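Local coordinates for protein putative Scyalone Dehydratase (Novosphingobium aromaticivorans DSM 12444, PDB 3EF8) that is of unproven function but, as a putative scytalone dehydratase with a SnoaL-like, NTF2-type fold, is probably a lyase, at residues M16-Y20 with Q122-R128; L108-D114 with R128-M134. All blocks are in the same frame, centred on the assembly; numbering follows the deposited sequence.

Interaction 1 (M16-Y20 with Q122-R128); sequences MMFDY and QWKFKRR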
loop_
_atom_site.group_PDB
_atom_site.type_symbol
_atom_site.label_atom_id
_atom_site.label_comp_id
_atom_site.label_asym_id
_atom_site.label_seq_id
_atom_site.Cartn_x
_atom_site.Cartn_y
_atom_site.Cartn_z
HETATM N N MSE A 16 -9.521 -10.699 -3.973
HETATM C CA MSE A 16 -10.546 -10.288 -4.948
HETATM C C MSE A 16 -10.393 -8.818 -5.247
HETATM O O MSE A 16 -10.470 -8.393 -6.418
HETATM C CB MSE A 16 -11.941 -10.642 -4.420
HETATM C CG MSE A 16 -13.053 -10.347 -5.350
HETATM SE SE MSE A 16 -13.624 -8.490 -5.409
HETATM C CE MSE A 16 -14.706 -8.517 -3.733
HETATM N N MSE A 17 -10.151 -8.019 -4.210
HETATM C CA MSE A 17 -10.002 -6.577 -4.385
HETATM C C MSE A 17 -8.784 -6.262 -5.266
HETATM O O MSE A 17 -8.819 -5.320 -6.070
HETATM C CB MSE A 17 -9.902 -5.864 -3.050
HETATM C CG MSE A 17 -11.195 -6.054 -2.189
HETATM SE SE MSE A 17 -11.024 -5.375 -0.429
HETATM C CE MSE A 17 -10.887 -3.450 -0.731
ATOM N N PHE A 18 -7.737 -7.047 -5.096
ATOM C CA PHE A 18 -6.524 -6.876 -5.879
ATOM C C PHE A 18 -6.724 -7.353 -7.281
ATOM O O PHE A 18 -6.241 -6.737 -8.255
ATOM C CB PHE A 18 -5.342 -7.590 -5.248
ATOM C CG PHE A 18 -5.021 -7.136 -3.842
ATOM C CD1 PHE A 18 -5.336 -5.847 -3.406
ATOM C CD2 PHE A 18 -4.388 -7.993 -2.959
ATOM C CE1 PHE A 18 -5.039 -5.428 -2.085
ATOM C CE2 PHE A 18 -4.074 -7.593 -1.676
ATOM C CZ PHE A 18 -4.414 -6.327 -1.224
ATOM N N ASP A 19 -7.433 -8.453 -7.451
ATOM C CA ASP A 19 -7.760 -8.910 -8.799
ATOM C C ASP A 19 -8.567 -7.864 -9.527
ATOM O O ASP A 19 -8.384 -7.592 -10.723
ATOM C CB ASP A 19 -8.604 -10.190 -8.755
ATOM C CG ASP A 19 -7.805 -11.426 -8.369
ATOM O OD1 ASP A 19 -6.547 -11.462 -8.435
ATOM O OD2 ASP A 19 -8.465 -12.437 -7.995
ATOM N N TYR A 20 -9.490 -7.221 -8.817
ATOM C CA TYR A 20 -10.268 -6.128 -9.400
ATOM C C TYR A 20 -9.394 -4.989 -9.934
ATOM O O TYR A 20 -9.486 -4.576 -11.085
ATOM C CB TYR A 20 -11.323 -5.571 -8.402
ATOM C CG TYR A 20 -12.064 -4.344 -8.875
ATOM C CD1 TYR A 20 -11.513 -3.101 -8.722
ATOM C CD2 TYR A 20 -13.301 -4.437 -9.484
ATOM C CE1 TYR A 20 -12.158 -1.929 -9.159
ATOM C CE2 TYR A 20 -13.950 -3.264 -9.924
ATOM C CZ TYR A 20 -13.357 -2.041 -9.745
ATOM O OH TYR A 20 -13.952 -0.856 -10.189
ATOM N N GLN A 122 -16.888 -17.682 -4.302
ATOM C CA GLN A 122 -16.225 -16.439 -4.752
ATOM C C GLN A 122 -16.787 -15.197 -4.086
ATOM O O GLN A 122 -17.993 -14.949 -4.074
ATOM C CB GLN A 122 -16.426 -16.283 -6.255
ATOM C CG GLN A 122 -15.954 -14.963 -6.888
ATOM C CD GLN A 122 -14.433 -14.868 -6.978
ATOM O OE1 GLN A 122 -13.791 -15.768 -7.533
ATOM N NE2 GLN A 122 -13.845 -13.771 -6.452
ATOM N N TRP A 123 -15.883 -14.373 -3.551
ATOM C CA TRP A 123 -16.291 -13.068 -3.059
ATOM C C TRP A 123 -16.549 -12.133 -4.209
ATOM O O TRP A 123 -15.808 -12.094 -5.188
ATOM C CB TRP A 123 -15.225 -12.487 -2.106
ATOM C CG TRP A 123 -15.160 -13.236 -0.769
ATOM C CD1 TRP A 123 -14.333 -14.246 -0.439
ATOM C CD2 TRP A 123 -16.002 -13.019 0.385
ATOM N NE1 TRP A 123 -14.566 -14.671 0.857
ATOM C CE2 TRP A 123 -15.610 -13.949 1.363
ATOM C CE3 TRP A 123 -17.052 -12.152 0.664
ATOM C CZ2 TRP A 123 -16.199 -13.992 2.624
ATOM C CZ3 TRP A 123 -17.637 -12.210 1.921
ATOM C CH2 TRP A 123 -17.208 -13.118 2.870
ATOM N N LYS A 124 -17.599 -11.368 -4.063
ATOM C CA LYS A 124 -18.038 -10.387 -5.036
ATOM C C LYS A 124 -18.509 -9.151 -4.340
ATOM O O LYS A 124 -18.928 -9.193 -3.187
ATOM C CB LYS A 124 -19.187 -10.954 -5.901
ATOM C CG LYS A 124 -18.751 -12.145 -6.730
ATOM C CD LYS A 124 -19.850 -12.561 -7.667
ATOM C CE LYS A 124 -19.418 -13.721 -8.515
ATOM N NZ LYS A 124 -20.603 -14.180 -9.335
ATOM N N PHE A 125 -18.409 -8.041 -5.051
ATOM C CA PHE A 125 -18.984 -6.814 -4.568
ATOM C C PHE A 125 -20.485 -6.776 -4.644
ATOM O O PHE A 125 -21.068 -6.998 -5.691
ATOM C CB PHE A 125 -18.450 -5.559 -5.276
ATOM C CG PHE A 125 -16.946 -5.344 -5.070
ATOM C CD1 PHE A 125 -16.465 -4.876 -3.863
ATOM C CD2 PHE A 125 -16.032 -5.568 -6.111
ATOM C CE1 PHE A 125 -15.106 -4.649 -3.677
ATOM C CE2 PHE A 125 -14.679 -5.385 -5.924
ATOM C CZ PHE A 125 -14.234 -4.877 -4.724
ATOM N N LYS A 126 -21.101 -6.410 -3.523
ATOM C CA LYS A 126 -22.545 -6.093 -3.519
ATOM C C LYS A 126 -22.769 -4.583 -3.523
ATOM O O LYS A 126 -23.652 -4.067 -4.173
ATOM C CB LYS A 126 -23.265 -6.758 -2.351
ATOM C CG LYS A 126 -24.777 -6.500 -2.394
ATOM C CD LYS A 126 -25.532 -7.731 -1.923
ATOM C CE LYS A 126 -27.062 -7.550 -1.984
ATOM N NZ LYS A 126 -27.530 -6.541 -1.035
ATOM N N ARG A 127 -21.925 -3.847 -2.794
ATOM C CA ARG A 127 -21.933 -2.401 -2.837
ATOM C C ARG A 127 -20.510 -1.874 -2.762
ATOM O O ARG A 127 -19.704 -2.402 -2.017
ATOM C CB ARG A 127 -22.737 -1.776 -1.676
ATOM C CG ARG A 127 -22.795 -0.263 -1.794
ATOM C CD ARG A 127 -23.832 0.382 -0.830
ATOM N NE ARG A 127 -23.587 1.826 -0.690
ATOM C CZ ARG A 127 -24.113 2.733 -1.503
ATOM N NH1 ARG A 127 -24.903 2.335 -2.491
ATOM N NH2 ARG A 127 -23.849 4.014 -1.352
ATOM N N ARG A 128 -20.217 -0.855 -3.570
ATOM C CA ARG A 128 -18.998 -0.046 -3.429
ATOM C C ARG A 128 -19.360 1.409 -3.381
ATOM O O ARG A 128 -20.060 1.915 -4.282
ATOM C CB ARG A 128 -18.010 -0.214 -4.582
ATOM C CG ARG A 128 -17.604 -1.584 -4.891
ATOM C CD ARG A 128 -16.245 -1.595 -5.569
ATOM N NE ARG A 128 -15.180 -1.410 -4.574
ATOM C CZ ARG A 128 -13.895 -1.612 -4.786
ATOM N NH1 ARG A 128 -13.441 -1.851 -6.003
ATOM N NH2 ARG A 128 -13.075 -1.584 -3.769
HETATM O O HOH W 1 -10.463 -2.655 -5.457
HETATM O O HOH W 2 -10.735 -13.268 -6.544
#

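Interaction 2 (L108-D114 with R128-M134); sequences LYGQYFD and RELRTTM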
loop_
_atom_site.group_PDB
_atom_site.type_symbol
_atom_site.label_atom_id
_atom_site.label_comp_id
_atom_site.label_asym_id
_atom_site.label_seq_id
_atom_site.Cartn_x
_atom_site.Cartn_y
_atom_site.Cartn_z
ATOM N N LEU A 108 -6.240 10.314 -7.930
ATOM C CA LEU A 108 -7.329 10.157 -6.987
ATOM C C LEU A 108 -6.762 9.570 -5.694
ATOM O O LEU A 108 -6.076 8.556 -5.706
ATOM C CB LEU A 108 -8.420 9.221 -7.529
ATOM C CG LEU A 108 -9.379 8.634 -6.459
ATOM C CD1 LEU A 108 -10.194 9.791 -6.132
ATOM C CD2 LEU A 108 -10.225 7.485 -7.056
ATOM N N TYR A 109 -7.050 10.259 -4.604
ATOM C CA TYR A 109 -6.797 9.782 -3.236
ATOM C C TYR A 109 -8.148 9.489 -2.634
ATOM O O TYR A 109 -8.965 10.392 -2.507
ATOM C CB TYR A 109 -6.082 10.808 -2.402
ATOM C CG TYR A 109 -4.816 11.345 -2.994
ATOM C CD1 TYR A 109 -3.586 10.738 -2.781
ATOM C CD2 TYR A 109 -4.870 12.484 -3.793
ATOM C CE1 TYR A 109 -2.416 11.262 -3.325
ATOM C CE2 TYR A 109 -3.714 13.036 -4.301
ATOM C CZ TYR A 109 -2.495 12.413 -4.079
ATOM O OH TYR A 109 -1.336 12.967 -4.596
ATOM N N GLY A 110 -8.435 8.229 -2.324
ATOM C CA GLY A 110 -9.788 7.893 -1.956
ATOM C C GLY A 110 -9.901 6.860 -0.854
ATOM O O GLY A 110 -8.891 6.305 -0.382
ATOM N N GLN A 111 -11.134 6.646 -0.464
ATOM C CA GLN A 111 -11.535 5.596 0.469
ATOM C C GLN A 111 -12.639 4.798 -0.166
ATOM O O GLN A 111 -13.574 5.393 -0.733
ATOM C CB GLN A 111 -12.061 6.209 1.770
ATOM C CG GLN A 111 -11.137 7.200 2.410
ATOM C CD GLN A 111 -11.788 7.909 3.614
ATOM O OE1 GLN A 111 -13.021 7.833 3.778
ATOM N NE2 GLN A 111 -10.996 8.614 4.407
ATOM N N TYR A 112 -12.594 3.495 -0.063
ATOM C CA TYR A 112 -13.701 2.665 -0.453
ATOM C C TYR A 112 -14.414 2.098 0.739
ATOM O O TYR A 112 -13.785 1.509 1.596
ATOM C CB TYR A 112 -13.240 1.505 -1.340
ATOM C CG TYR A 112 -13.197 1.784 -2.802
ATOM C CD1 TYR A 112 -14.372 1.980 -3.485
ATOM C CD2 TYR A 112 -12.025 1.813 -3.482
ATOM C CE1 TYR A 112 -14.415 2.202 -4.819
ATOM C CE2 TYR A 112 -12.043 2.042 -4.905
ATOM C CZ TYR A 112 -13.247 2.218 -5.518
ATOM O OH TYR A 112 -13.333 2.485 -6.900
ATOM N N PHE A 113 -15.737 2.223 0.717
ATOM C CA PHE A 113 -16.615 1.608 1.702
ATOM C C PHE A 113 -17.416 0.574 0.933
ATOM O O PHE A 113 -18.304 0.917 0.162
ATOM C CB PHE A 113 -17.484 2.635 2.418
ATOM C CG PHE A 113 -16.737 3.427 3.439
ATOM C CD1 PHE A 113 -15.875 4.433 3.056
ATOM C CD2 PHE A 113 -16.823 3.115 4.776
ATOM C CE1 PHE A 113 -15.125 5.109 3.998
ATOM C CE2 PHE A 113 -16.082 3.831 5.700
ATOM C CZ PHE A 113 -15.257 4.823 5.300
ATOM N N ASP A 114 -17.109 -0.689 1.142
ATOM C CA ASP A 114 -17.654 -1.781 0.390
ATOM C C ASP A 114 -18.405 -2.779 1.257
ATOM O O ASP A 114 -18.125 -2.924 2.451
ATOM C CB ASP A 114 -16.496 -2.555 -0.295
ATOM C CG ASP A 114 -15.647 -1.703 -1.252
ATOM O OD1 ASP A 114 -16.214 -0.840 -1.975
ATOM O OD2 ASP A 114 -14.407 -1.967 -1.282
ATOM N N ARG A 128 -20.217 -0.855 -3.570
ATOM C CA ARG A 128 -18.998 -0.046 -3.429
ATOM C C ARG A 128 -19.360 1.409 -3.381
ATOM O O ARG A 128 -20.060 1.915 -4.282
ATOM C CB ARG A 128 -18.010 -0.214 -4.582
ATOM C CG ARG A 128 -17.604 -1.584 -4.891
ATOM C CD ARG A 128 -16.245 -1.595 -5.569
ATOM N NE ARG A 128 -15.180 -1.410 -4.574
ATOM C CZ ARG A 128 -13.895 -1.612 -4.786
ATOM N NH1 ARG A 128 -13.441 -1.851 -6.003
ATOM N NH2 ARG A 128 -13.075 -1.584 -3.769
ATOM N N GLU A 129 -18.847 2.103 -2.387
ATOM C CA GLU A 129 -19.026 3.516 -2.266
ATOM C C GLU A 129 -17.644 4.149 -2.195
ATOM O O GLU A 129 -16.869 3.885 -1.278
ATOM C CB GLU A 129 -19.831 3.878 -1.038
ATOM C CG GLU A 129 -19.934 5.349 -0.797
ATOM C CD GLU A 129 -20.788 5.684 0.394
ATOM O OE1 GLU A 129 -21.922 5.158 0.495
ATOM O OE2 GLU A 129 -20.356 6.506 1.189
ATOM N N LEU A 130 -17.298 4.949 -3.192
ATOM C CA LEU A 130 -16.046 5.692 -3.196
ATOM C C LEU A 130 -16.239 7.004 -2.556
ATOM O O LEU A 130 -17.163 7.768 -2.948
ATOM C CB LEU A 130 -15.541 5.919 -4.607
ATOM C CG LEU A 130 -14.299 6.763 -4.722
ATOM C CD1 LEU A 130 -13.046 6.058 -4.182
ATOM C CD2 LEU A 130 -14.079 7.158 -6.196
ATOM N N ARG A 131 -15.395 7.314 -1.570
ATOM C CA ARG A 131 -15.349 8.631 -0.946
ATOM C C ARG A 131 -14.015 9.247 -1.349
ATOM O O ARG A 131 -12.984 8.616 -1.266
ATOM C CB ARG A 131 -15.517 8.562 0.569
ATOM C CG ARG A 131 -16.841 7.932 0.960
ATOM C CD ARG A 131 -17.042 7.939 2.460
ATOM N NE ARG A 131 -18.244 7.196 2.794
ATOM C CZ ARG A 131 -18.574 6.802 4.017
ATOM N NH1 ARG A 131 -17.802 7.103 5.056
ATOM N NH2 ARG A 131 -19.683 6.114 4.195
ATOM N N THR A 132 -14.042 10.468 -1.878
ATOM C CA THR A 132 -12.891 11.112 -2.445
ATOM C C THR A 132 -12.257 12.048 -1.437
ATOM O O THR A 132 -12.814 13.053 -1.016
ATOM C CB THR A 132 -13.271 11.849 -3.765
ATOM O OG1 THR A 132 -13.734 10.884 -4.716
ATOM C CG2 THR A 132 -12.088 12.558 -4.353
ATOM N N THR A 133 -11.082 11.664 -0.978
ATOM C CA THR A 133 -10.316 12.438 -0.026
ATOM C C THR A 133 -9.803 13.706 -0.635
ATOM O O THR A 133 -9.884 14.776 -0.042
ATOM C CB THR A 133 -9.134 11.577 0.491
ATOM O OG1 THR A 133 -9.673 10.332 0.924
ATOM C CG2 THR A 133 -8.350 12.259 1.620
HETATM N N MSE A 134 -9.300 13.574 -1.856
HETATM C CA MSE A 134 -8.890 14.695 -2.666
HETATM C C MSE A 134 -8.416 14.171 -3.979
HETATM O O MSE A 134 -8.247 12.968 -4.168
HETATM C CB MSE A 134 -7.815 15.507 -1.990
HETATM C CG MSE A 134 -6.689 14.713 -1.506
HETATM SE SE MSE A 134 -5.915 15.671 0.003
HETATM C CE MSE A 134 -4.176 15.169 -0.392
HETATM O O HOH W 3 -7.574 8.517 1.104
HETATM O O HOH W 4 -15.158 8.366 5.420
#

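Interaction 1 (M16-Y20 with Q122-R128)
The Phe-125 ring is covered on one face by Met-16 and on the opposite face by Arg-128. The Met-16 CE methyl sits over the ring centre in a CH-pi contact, 3.7 Å from the Phe-125 centroid. Met-16 is selenomethionine, and its selenium lies obliquely to the same ring, with Met-16 SE 3.3 Å from Phe-125 CE2, a Met-aromatic contact. On the other face the CD carbon and the flat guanidinium of Arg-128 lie over the ring. The Phe-125 edge points at the face of Tyr-20, an edge-to-face pair with planes at 81°. Arg-128 meets that Tyr-20 ring too. Arg-128 NH1 stands over the face near the rim, 3.4 Å from Tyr-20 CE1, and the guanidinium plane is nearly upright on the ring. This is a cation-pi contact, so Arg-128 touches both aromatic rings. Arg-128 also forms a salt bridge with Asp-114 of strand 106-119.

Segment 16-20 of helix 3-25 crosses strand 122-125 at -59°, the helix packing on the curved sheet of an NTF2-like alpha+beta cone. Met-16 starts toward the strand, its chi1 of -177° placing CG opposite the backbone N; two further bends bring the methyl onto Phe-125. Met-16 CG also lies 3.3 Å from Trp-123 O. Trp-123 O accepts a nearly straight bond from Gln-122 NE2 (2.9 Å), in the carbonyl plane and on a lone pair. Water 2 links Gln-122 NE2 to Asp-19 OD2. Water 1 donates to Met-17 O at 3.2 Å and accepts from Arg-128 NH1. The strand turns a corner at Lys-126, where Lys-126 and Arg-127 form a classic beta bulge opposite Thr-115.

Interaction 2 (L108-D114 with R128-M134)
Leu-108 and Leu-130 meet tip to tip, CD2 of one 4.0 Å from CD2 of the other. Leu-130 CD1 also rests over the centre of the Tyr-112 ring in a CH-pi contact. The opposite face of Tyr-112 carries the Arg-128 guanidinium, stacked with planes at 17°. Arg-128 grips Asp-114 side-on in a salt bridge: Arg-128 NE bonds OD1 of Asp-114, and Arg-128 NH2 bonds OD2 at 2.8 Å. The two strands form an antiparallel beta hairpin. Its ladder has a classic beta bulge where Tyr-109 O accepts from both Thr-133 N and Met-134 N.

On the Phe-113 side of the sheet, Arg-131 lies flat on that ring, Arg-131 NH1 3.4 Å from Phe-113 CZ. The Arg-131 side chain runs extended from CG to NE (chi2 -177°), which carries the guanidinium across the ring. Arg-131 NE and NH2 both bond Glu-129 OE2 in a salt bridge, from the same face of the carboxylate, with NE at 2.7 Å. Water 4 bridges Arg-131 NH1 and Gln-111 OE1. A leucine in place of Arg-131 would probably leave Glu-129 OE2 without these two donors and Phe-113 without its stacked cation. Each arginine thus pairs a carboxylate at its edge with an aromatic ring on its face, which is likely to fix its rotation.

The two interactions have centres about 15 Å apart, on opposite sides of the chain's centre. Both use strand 122-136, and they share Arg-128. Interaction 1 sets helix 3-25 against the early part of that strand; interaction 2 pairs its later part with strand 106-119, its neighbour in the mixed sheet. Along the chain the segments alternate: 16-20, then 108-114, then 122-128 and 128-134. Phe-125 CE1 and Met-17 CE both pack near Asp-114 OD2, so the groups touch directly. Arg-128, in contact with Tyr-20 as well as Tyr-112 and Asp-114, ties the helix to the hairpin. In the three-chain assembly Asp-19 forms a salt bridge with Arg-90 of the second subunit, while Tyr-109 and Met-134 pack on Ile-96 of the third subunit.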